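PDB 1U8S: glycine cleavage system transcriptional repressor, putative from Vibrio cholerae, which probably represses transcription of the glycine cleavage system operon, acting as a regulator built from two ACT domains. Local coordinates for residues S123-I129 and Q140-S146; Q5-T10 and M78-P84. One frame throughout, in Å; residues are numbered along the deposited sequence.

Interaction 1 of 2, residues S123-I129 and Q140-S146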
loop_
_atom_site.group_PDB
_atom_site.type_symbol
_atom_site.label_atom_id
_atom_site.label_comp_id
_atom_site.label_asym_id
_atom_site.label_seq_id
_atom_site.Cartn_x
_atom_site.Cartn_y
_atom_site.Cartn_z
ATOM N N SER B 123 1.975 -4.813 5.250
ATOM C CA SER B 123 2.927 -3.763 5.607
ATOM C C SER B 123 3.996 -4.287 6.541
ATOM O O SER B 123 3.755 -5.182 7.345
ATOM C CB SER B 123 2.220 -2.562 6.256
ATOM O OG SER B 123 1.819 -2.855 7.586
ATOM N N LEU B 124 5.177 -3.695 6.434
ATOM C CA LEU B 124 6.299 -4.117 7.241
ATOM C C LEU B 124 7.215 -2.946 7.535
ATOM O O LEU B 124 7.237 -1.969 6.805
ATOM C CB LEU B 124 7.059 -5.225 6.498
ATOM C CG LEU B 124 8.279 -5.901 7.125
ATOM C CD1 LEU B 124 8.517 -7.262 6.479
ATOM C CD2 LEU B 124 9.493 -5.003 6.962
ATOM N N SER B 125 7.939 -3.048 8.637
ATOM C CA SER B 125 8.909 -2.051 9.058
ATOM C C SER B 125 9.901 -2.823 9.931
ATOM O O SER B 125 9.502 -3.633 10.773
ATOM C CB SER B 125 8.254 -0.918 9.862
ATOM O OG SER B 125 7.937 -1.299 11.196
ATOM N N ALA B 126 11.189 -2.600 9.687
ATOM C CA ALA B 126 12.262 -3.244 10.433
ATOM C C ALA B 126 13.307 -2.153 10.565
ATOM O O ALA B 126 13.846 -1.685 9.568
ATOM C CB ALA B 126 12.809 -4.422 9.647
ATOM N N GLN B 127 13.597 -1.742 11.792
ATOM C CA GLN B 127 14.540 -0.656 11.988
ATOM C C GLN B 127 15.166 -0.625 13.366
ATOM O O GLN B 127 14.643 -1.192 14.316
ATOM C CB GLN B 127 13.815 0.679 11.746
ATOM C CG GLN B 127 12.762 1.011 12.801
ATOM C CD GLN B 127 11.715 2.005 12.317
ATOM O OE1 GLN B 127 12.046 3.101 11.863
ATOM N NE2 GLN B 127 10.437 1.625 12.421
ATOM N N THR B 128 16.297 0.054 13.456
ATOM C CA THR B 128 17.008 0.227 14.713
ATOM C C THR B 128 16.440 1.529 15.287
ATOM O O THR B 128 16.305 2.511 14.560
ATOM C CB THR B 128 18.513 0.412 14.474
ATOM O OG1 THR B 128 19.056 -0.766 13.862
ATOM C CG2 THR B 128 19.225 0.694 15.785
ATOM N N ILE B 129 16.102 1.538 16.575
ATOM C CA ILE B 129 15.545 2.734 17.200
ATOM C C ILE B 129 16.612 3.538 17.951
ATOM O O ILE B 129 17.620 2.978 18.389
ATOM C CB ILE B 129 14.417 2.370 18.191
ATOM C CG1 ILE B 129 13.497 1.311 17.578
ATOM C CG2 ILE B 129 13.587 3.615 18.512
ATOM C CD1 ILE B 129 12.706 1.796 16.375
ATOM N N GLN B 140 18.369 -1.220 20.014
ATOM C CA GLN B 140 17.417 -2.299 19.781
ATOM C C GLN B 140 16.836 -2.265 18.368
ATOM O O GLN B 140 16.747 -1.206 17.743
ATOM C CB GLN B 140 16.282 -2.242 20.798
ATOM C CG GLN B 140 16.531 -3.057 22.053
ATOM C CD GLN B 140 15.357 -2.999 23.002
ATOM O OE1 GLN B 140 14.230 -3.318 22.630
ATOM N NE2 GLN B 140 15.611 -2.585 24.236
ATOM N N PHE B 141 16.443 -3.433 17.873
ATOM C CA PHE B 141 15.873 -3.549 16.537
ATOM C C PHE B 141 14.395 -3.939 16.654
ATOM O O PHE B 141 14.078 -4.928 17.316
ATOM C CB PHE B 141 16.638 -4.619 15.755
ATOM C CG PHE B 141 16.334 -4.628 14.285
ATOM C CD1 PHE B 141 16.770 -3.591 13.464
ATOM C CD2 PHE B 141 15.611 -5.671 13.718
ATOM C CE1 PHE B 141 16.491 -3.592 12.102
ATOM C CE2 PHE B 141 15.326 -5.677 12.360
ATOM C CZ PHE B 141 15.770 -4.633 11.551
ATOM N N HIS B 142 13.504 -3.161 16.031
ATOM C CA HIS B 142 12.063 -3.443 16.078
ATOM C C HIS B 142 11.463 -3.768 14.706
ATOM O O HIS B 142 11.660 -3.036 13.733
ATOM C CB HIS B 142 11.268 -2.260 16.668
ATOM C CG HIS B 142 11.612 -1.926 18.088
ATOM N ND1 HIS B 142 10.786 -1.168 18.892
ATOM C CD2 HIS B 142 12.701 -2.217 18.842
ATOM C CE1 HIS B 142 11.350 -1.009 20.077
ATOM N NE2 HIS B 142 12.513 -1.635 20.073
ATOM N N ILE B 143 10.719 -4.864 14.640
ATOM C CA ILE B 143 10.059 -5.284 13.405
ATOM C C ILE B 143 8.549 -5.133 13.596
ATOM O O ILE B 143 8.011 -5.476 14.646
ATOM C CB ILE B 143 10.394 -6.775 13.063
ATOM C CG1 ILE B 143 11.902 -6.923 12.814
ATOM C CG2 ILE B 143 9.609 -7.240 11.833
ATOM C CD1 ILE B 143 12.369 -8.359 12.532
ATOM N N ALA B 144 7.871 -4.587 12.596
ATOM C CA ALA B 144 6.413 -4.426 12.662
ATOM C C ALA B 144 5.811 -4.916 11.350
ATOM O O ALA B 144 6.120 -4.391 10.278
ATOM C CB ALA B 144 6.036 -2.969 12.904
ATOM N N ILE B 145 4.955 -5.921 11.445
ATOM C CA ILE B 145 4.329 -6.504 10.267
ATOM C C ILE B 145 2.810 -6.555 10.398
ATOM O O ILE B 145 2.279 -6.836 11.477
ATOM C CB ILE B 145 4.840 -7.965 10.039
ATOM C CG1 ILE B 145 6.324 -7.953 9.647
ATOM C CG2 ILE B 145 3.972 -8.682 8.987
ATOM C CD1 ILE B 145 7.006 -9.308 9.761
ATOM N N SER B 146 2.114 -6.295 9.298
ATOM C CA SER B 146 0.653 -6.375 9.278
ATOM C C SER B 146 0.306 -7.403 8.224
ATOM O O SER B 146 0.780 -7.312 7.089
ATOM C CB SER B 146 0.015 -5.028 8.918
ATOM O OG SER B 146 0.070 -4.145 10.030
HETATM O O HOH W 1 9.949 -0.869 13.337
#
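Ile-129 lays its CG1 methylene over one face of the His-142 imidazole, 3.7 Å from CG1 to the centroid of the His-142 ring and only 7° off the normal, a CH-pi contact over the centre of the ring. The two side chains cross at about a right angle, and the polar end of His-142 turns to the neighbouring strand, where ND1 is hydrogen-bonded to Tyr-97 OH. Phe-141 occupies the other side of the sheet. Its CG stands anti to the backbone N (chi1 -168°), which swings the ring back across the partner strand; Thr-128 OG1 comes to the ring edge, in plane, and Ala-126 CB approaches obliquely, 3.5 Å from Phe-141 CZ.

Both rings decorate an antiparallel ladder in which Ser-123, Ser-125 and Gln-127 form hydrogen-bonded pairs with Ser-146, Ala-144 and His-142. It joins the second and third strands of the C-terminal ACT domain's ferredoxin-like βαββαβ fold. Leu-124, Ala-126, Phe-141 and Ile-143 touch helix 107-116. Ile-145 lies on the same face of the sheet, side by side with Leu-124, its CG1 3.8 Å from Leu-124 CG. Within the ladder the bond from Ala-144 N to Ser-125 O is short, 2.6 Å, whereas its return bond is weak and bent.

On the face of the serines, one water is gripped three times: it donates to His-142 O, accepts from Gln-127 NE2 at 2.7 Å from that nitrogen, and bonds Ser-125 OG. His-142 O thus serves both this water and Gln-127 N. Strand 120-128 is outermost within its chain, but its far side meets the second subunit, where Ser-37 OG of that subunit is hydrogen-bonded to Leu-124 O.

Interaction 2 of 2, residues Q5-T10 and M78-P84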
loop_
_atom_site.group_PDB
_atom_site.type_symbol
_atom_site.label_atom_id
_atom_site.label_comp_id
_atom_site.label_asym_id
_atom_site.label_seq_id
_atom_site.Cartn_x
_atom_site.Cartn_y
_atom_site.Cartn_z
ATOM N N GLN B 5 -9.125 -6.919 -19.412
ATOM C CA GLN B 5 -7.692 -6.991 -19.125
ATOM C C GLN B 5 -7.276 -6.209 -17.861
ATOM O O GLN B 5 -7.776 -5.112 -17.594
ATOM C CB GLN B 5 -6.906 -6.481 -20.336
ATOM C CG GLN B 5 -5.410 -6.393 -20.111
ATOM C CD GLN B 5 -4.755 -7.750 -19.930
ATOM O OE1 GLN B 5 -3.606 -7.841 -19.489
ATOM N NE2 GLN B 5 -5.473 -8.810 -20.282
ATOM N N HIS B 6 -6.353 -6.783 -17.094
ATOM C CA HIS B 6 -5.882 -6.168 -15.860
ATOM C C HIS B 6 -4.497 -5.574 -16.003
ATOM O O HIS B 6 -3.651 -6.117 -16.708
ATOM C CB HIS B 6 -5.859 -7.192 -14.723
ATOM C CG HIS B 6 -7.202 -7.742 -14.369
ATOM N ND1 HIS B 6 -7.995 -8.413 -15.276
ATOM C CD2 HIS B 6 -7.881 -7.753 -13.198
ATOM C CE1 HIS B 6 -9.102 -8.816 -14.678
ATOM N NE2 HIS B 6 -9.058 -8.429 -13.416
ATOM N N LEU B 7 -4.268 -4.467 -15.304
ATOM C CA LEU B 7 -2.987 -3.776 -15.336
ATOM C C LEU B 7 -2.604 -3.363 -13.921
ATOM O O LEU B 7 -3.472 -3.078 -13.089
ATOM C CB LEU B 7 -3.086 -2.530 -16.224
ATOM C CG LEU B 7 -1.841 -1.657 -16.385
ATOM C CD1 LEU B 7 -0.793 -2.407 -17.187
ATOM C CD2 LEU B 7 -2.201 -0.368 -17.095
ATOM N N VAL B 8 -1.303 -3.340 -13.651
ATOM C CA VAL B 8 -0.802 -2.945 -12.346
ATOM C C VAL B 8 -0.048 -1.639 -12.497
ATOM O O VAL B 8 0.821 -1.509 -13.357
ATOM C CB VAL B 8 0.149 -3.998 -11.755
ATOM C CG1 VAL B 8 0.924 -3.394 -10.604
ATOM C CG2 VAL B 8 -0.644 -5.201 -11.273
ATOM N N ILE B 9 -0.383 -0.669 -11.659
ATOM C CA ILE B 9 0.268 0.629 -11.729
ATOM C C ILE B 9 1.042 1.006 -10.465
ATOM O O ILE B 9 0.599 0.769 -9.342
ATOM C CB ILE B 9 -0.758 1.744 -12.019
ATOM C CG1 ILE B 9 -1.415 1.512 -13.381
ATOM C CG2 ILE B 9 -0.070 3.103 -12.004
ATOM C CD1 ILE B 9 -2.560 2.480 -13.676
ATOM N N THR B 10 2.209 1.598 -10.681
ATOM C CA THR B 10 3.065 2.053 -9.610
ATOM C C THR B 10 3.395 3.508 -9.910
ATOM O O THR B 10 3.726 3.851 -11.040
ATOM C CB THR B 10 4.368 1.233 -9.548
ATOM O OG1 THR B 10 4.239 0.214 -8.549
ATOM C CG2 THR B 10 5.546 2.120 -9.210
ATOM N N MET B 78 5.223 3.224 -13.520
ATOM C CA MET B 78 5.675 1.879 -13.799
ATOM C C MET B 78 4.398 1.053 -13.926
ATOM O O MET B 78 3.554 1.089 -13.037
ATOM C CB MET B 78 6.527 1.404 -12.620
ATOM C CG MET B 78 7.374 0.182 -12.864
ATOM S SD MET B 78 8.670 0.041 -11.586
ATOM C CE MET B 78 7.746 -0.734 -10.211
ATOM N N MET B 79 4.241 0.334 -15.035
ATOM C CA MET B 79 3.048 -0.488 -15.242
ATOM C C MET B 79 3.407 -1.909 -15.669
ATOM O O MET B 79 4.537 -2.183 -16.061
ATOM C CB MET B 79 2.157 0.109 -16.323
ATOM C CG MET B 79 1.884 1.582 -16.183
ATOM S SD MET B 79 0.913 2.143 -17.581
ATOM C CE MET B 79 2.176 2.132 -18.911
ATOM N N LYS B 80 2.429 -2.805 -15.594
ATOM C CA LYS B 80 2.632 -4.186 -15.989
ATOM C C LYS B 80 1.325 -4.950 -16.066
ATOM O O LYS B 80 0.614 -5.087 -15.071
ATOM C CB LYS B 80 3.574 -4.909 -15.021
ATOM C CG LYS B 80 3.674 -6.400 -15.316
ATOM C CD LYS B 80 4.691 -7.109 -14.453
ATOM C CE LYS B 80 4.774 -8.575 -14.841
ATOM N NZ LYS B 80 5.871 -9.281 -14.136
ATOM N N ARG B 81 1.005 -5.452 -17.250
ATOM C CA ARG B 81 -0.211 -6.221 -17.409
ATOM C C ARG B 81 -0.051 -7.470 -16.540
ATOM O O ARG B 81 1.066 -7.852 -16.186
ATOM C CB ARG B 81 -0.407 -6.588 -18.881
ATOM C CG ARG B 81 -0.381 -5.376 -19.818
ATOM C CD ARG B 81 -0.392 -5.791 -21.295
ATOM N NE ARG B 81 -1.741 -5.937 -21.840
ATOM C CZ ARG B 81 -2.372 -4.990 -22.531
ATOM N NH1 ARG B 81 -1.778 -3.825 -22.772
ATOM N NH2 ARG B 81 -3.605 -5.204 -22.971
ATOM N N THR B 82 -1.170 -8.090 -16.182
ATOM C CA THR B 82 -1.142 -9.282 -15.346
ATOM C C THR B 82 -2.473 -10.034 -15.438
ATOM O O THR B 82 -3.471 -9.486 -15.895
ATOM C CB THR B 82 -0.846 -8.899 -13.875
ATOM O OG1 THR B 82 -0.731 -10.080 -13.077
ATOM C CG2 THR B 82 -1.957 -8.022 -13.316
ATOM N N SER B 83 -2.467 -11.296 -15.018
ATOM C CA SER B 83 -3.659 -12.139 -15.045
ATOM C C SER B 83 -4.717 -11.532 -14.144
ATOM O O SER B 83 -4.413 -10.664 -13.329
ATOM C CB SER B 83 -3.335 -13.548 -14.532
ATOM O OG SER B 83 -2.339 -14.177 -15.314
ATOM N N PRO B 84 -5.977 -11.983 -14.274
ATOM C CA PRO B 84 -7.021 -11.426 -13.416
ATOM C C PRO B 84 -6.718 -11.710 -11.957
ATOM O O PRO B 84 -5.989 -12.646 -11.625
ATOM C CB PRO B 84 -8.290 -12.116 -13.909
ATOM C CG PRO B 84 -7.795 -13.408 -14.453
ATOM C CD PRO B 84 -6.542 -12.991 -15.187
#
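Leu-7 and Met-79 pack obliquely on the helix-facing side of two antiparallel strands, the first and last of the ferredoxin-like βαββαβ fold of the N-terminal ACT domain. Leu-7 CD1 sits 4.0 Å from Met-79 CB, and Leu-7 CD2 approaches the sulfur. With chi1 at 180° the isobutyl group of Leu-7 extends beside its own carbonyl carbon, bringing CD1 against the peptide that links Lys-80 and Arg-81. Ile-9 adds CG1 beside Met-79 CG, and Leu-66 of helix 56-71 touches both residues.

The opposite face, with Val-8, Thr-10 and Met-78, packs against the second subunit. Thr-10 and Met-78 run side by side, with Thr-10 CG2 3.6 Å from Met-78 CB, while Thr-10 OG1 is hydrogen-bonded to Thr-10 OG1 of the second subunit. Farther along, Val-8 CG2 meets Thr-82 CG2 at 3.7 Å, and the hydroxyl of Thr-82 turns to Glu-45 of the second subunit, which also makes a salt bridge with Lys-80 NZ. The backbone bond from Thr-10 N to Met-78 O is 2.8 Å long, but the return bonds, Met-78 N to Thr-10 O and Lys-80 N to Val-8 O, are weak.

The pairing is loose at His-6 and Thr-82, where the bond from Thr-82 N to His-6 O measures 3.2 Å. Nearby, the aliphatic CG of Gln-5 lies against the Arg-81 guanidinium, 3.6 Å from Arg-81 NH2; the arginine has its salt bridge with Glu-63 of the same chain. Ser-83 and Pro-84 continue as loop. Exposed Pro-84 nevertheless finds a partner beyond the regular pairing: its CA stands 3.5 Å from the centroid of the His-6 ring, 6° off the normal, as a CH-pi contact, while Pro-84 CB leans over the same face toward His-6 CE1.

How the interactions relate
From the N terminus, strand 5-14 waits through two helices and two strands until strand 76-82 returns to pair with it; interaction 2 thus closes a long loop that spans the N-terminal ACT domain and joins its first strand to its last, which is outermost within this chain. Only afterwards does the chain enter the second domain, where interaction 1 closes a short hairpin between neighbouring strands 120-128 and 141-149. The contacts follow in series, neither nested nor crossed. Their centres lie about 29 Å apart, on opposite sides of the chain's centre, and their nearest atoms about 15 Å. Both also touch the second subunit of the domain-swapped dimer.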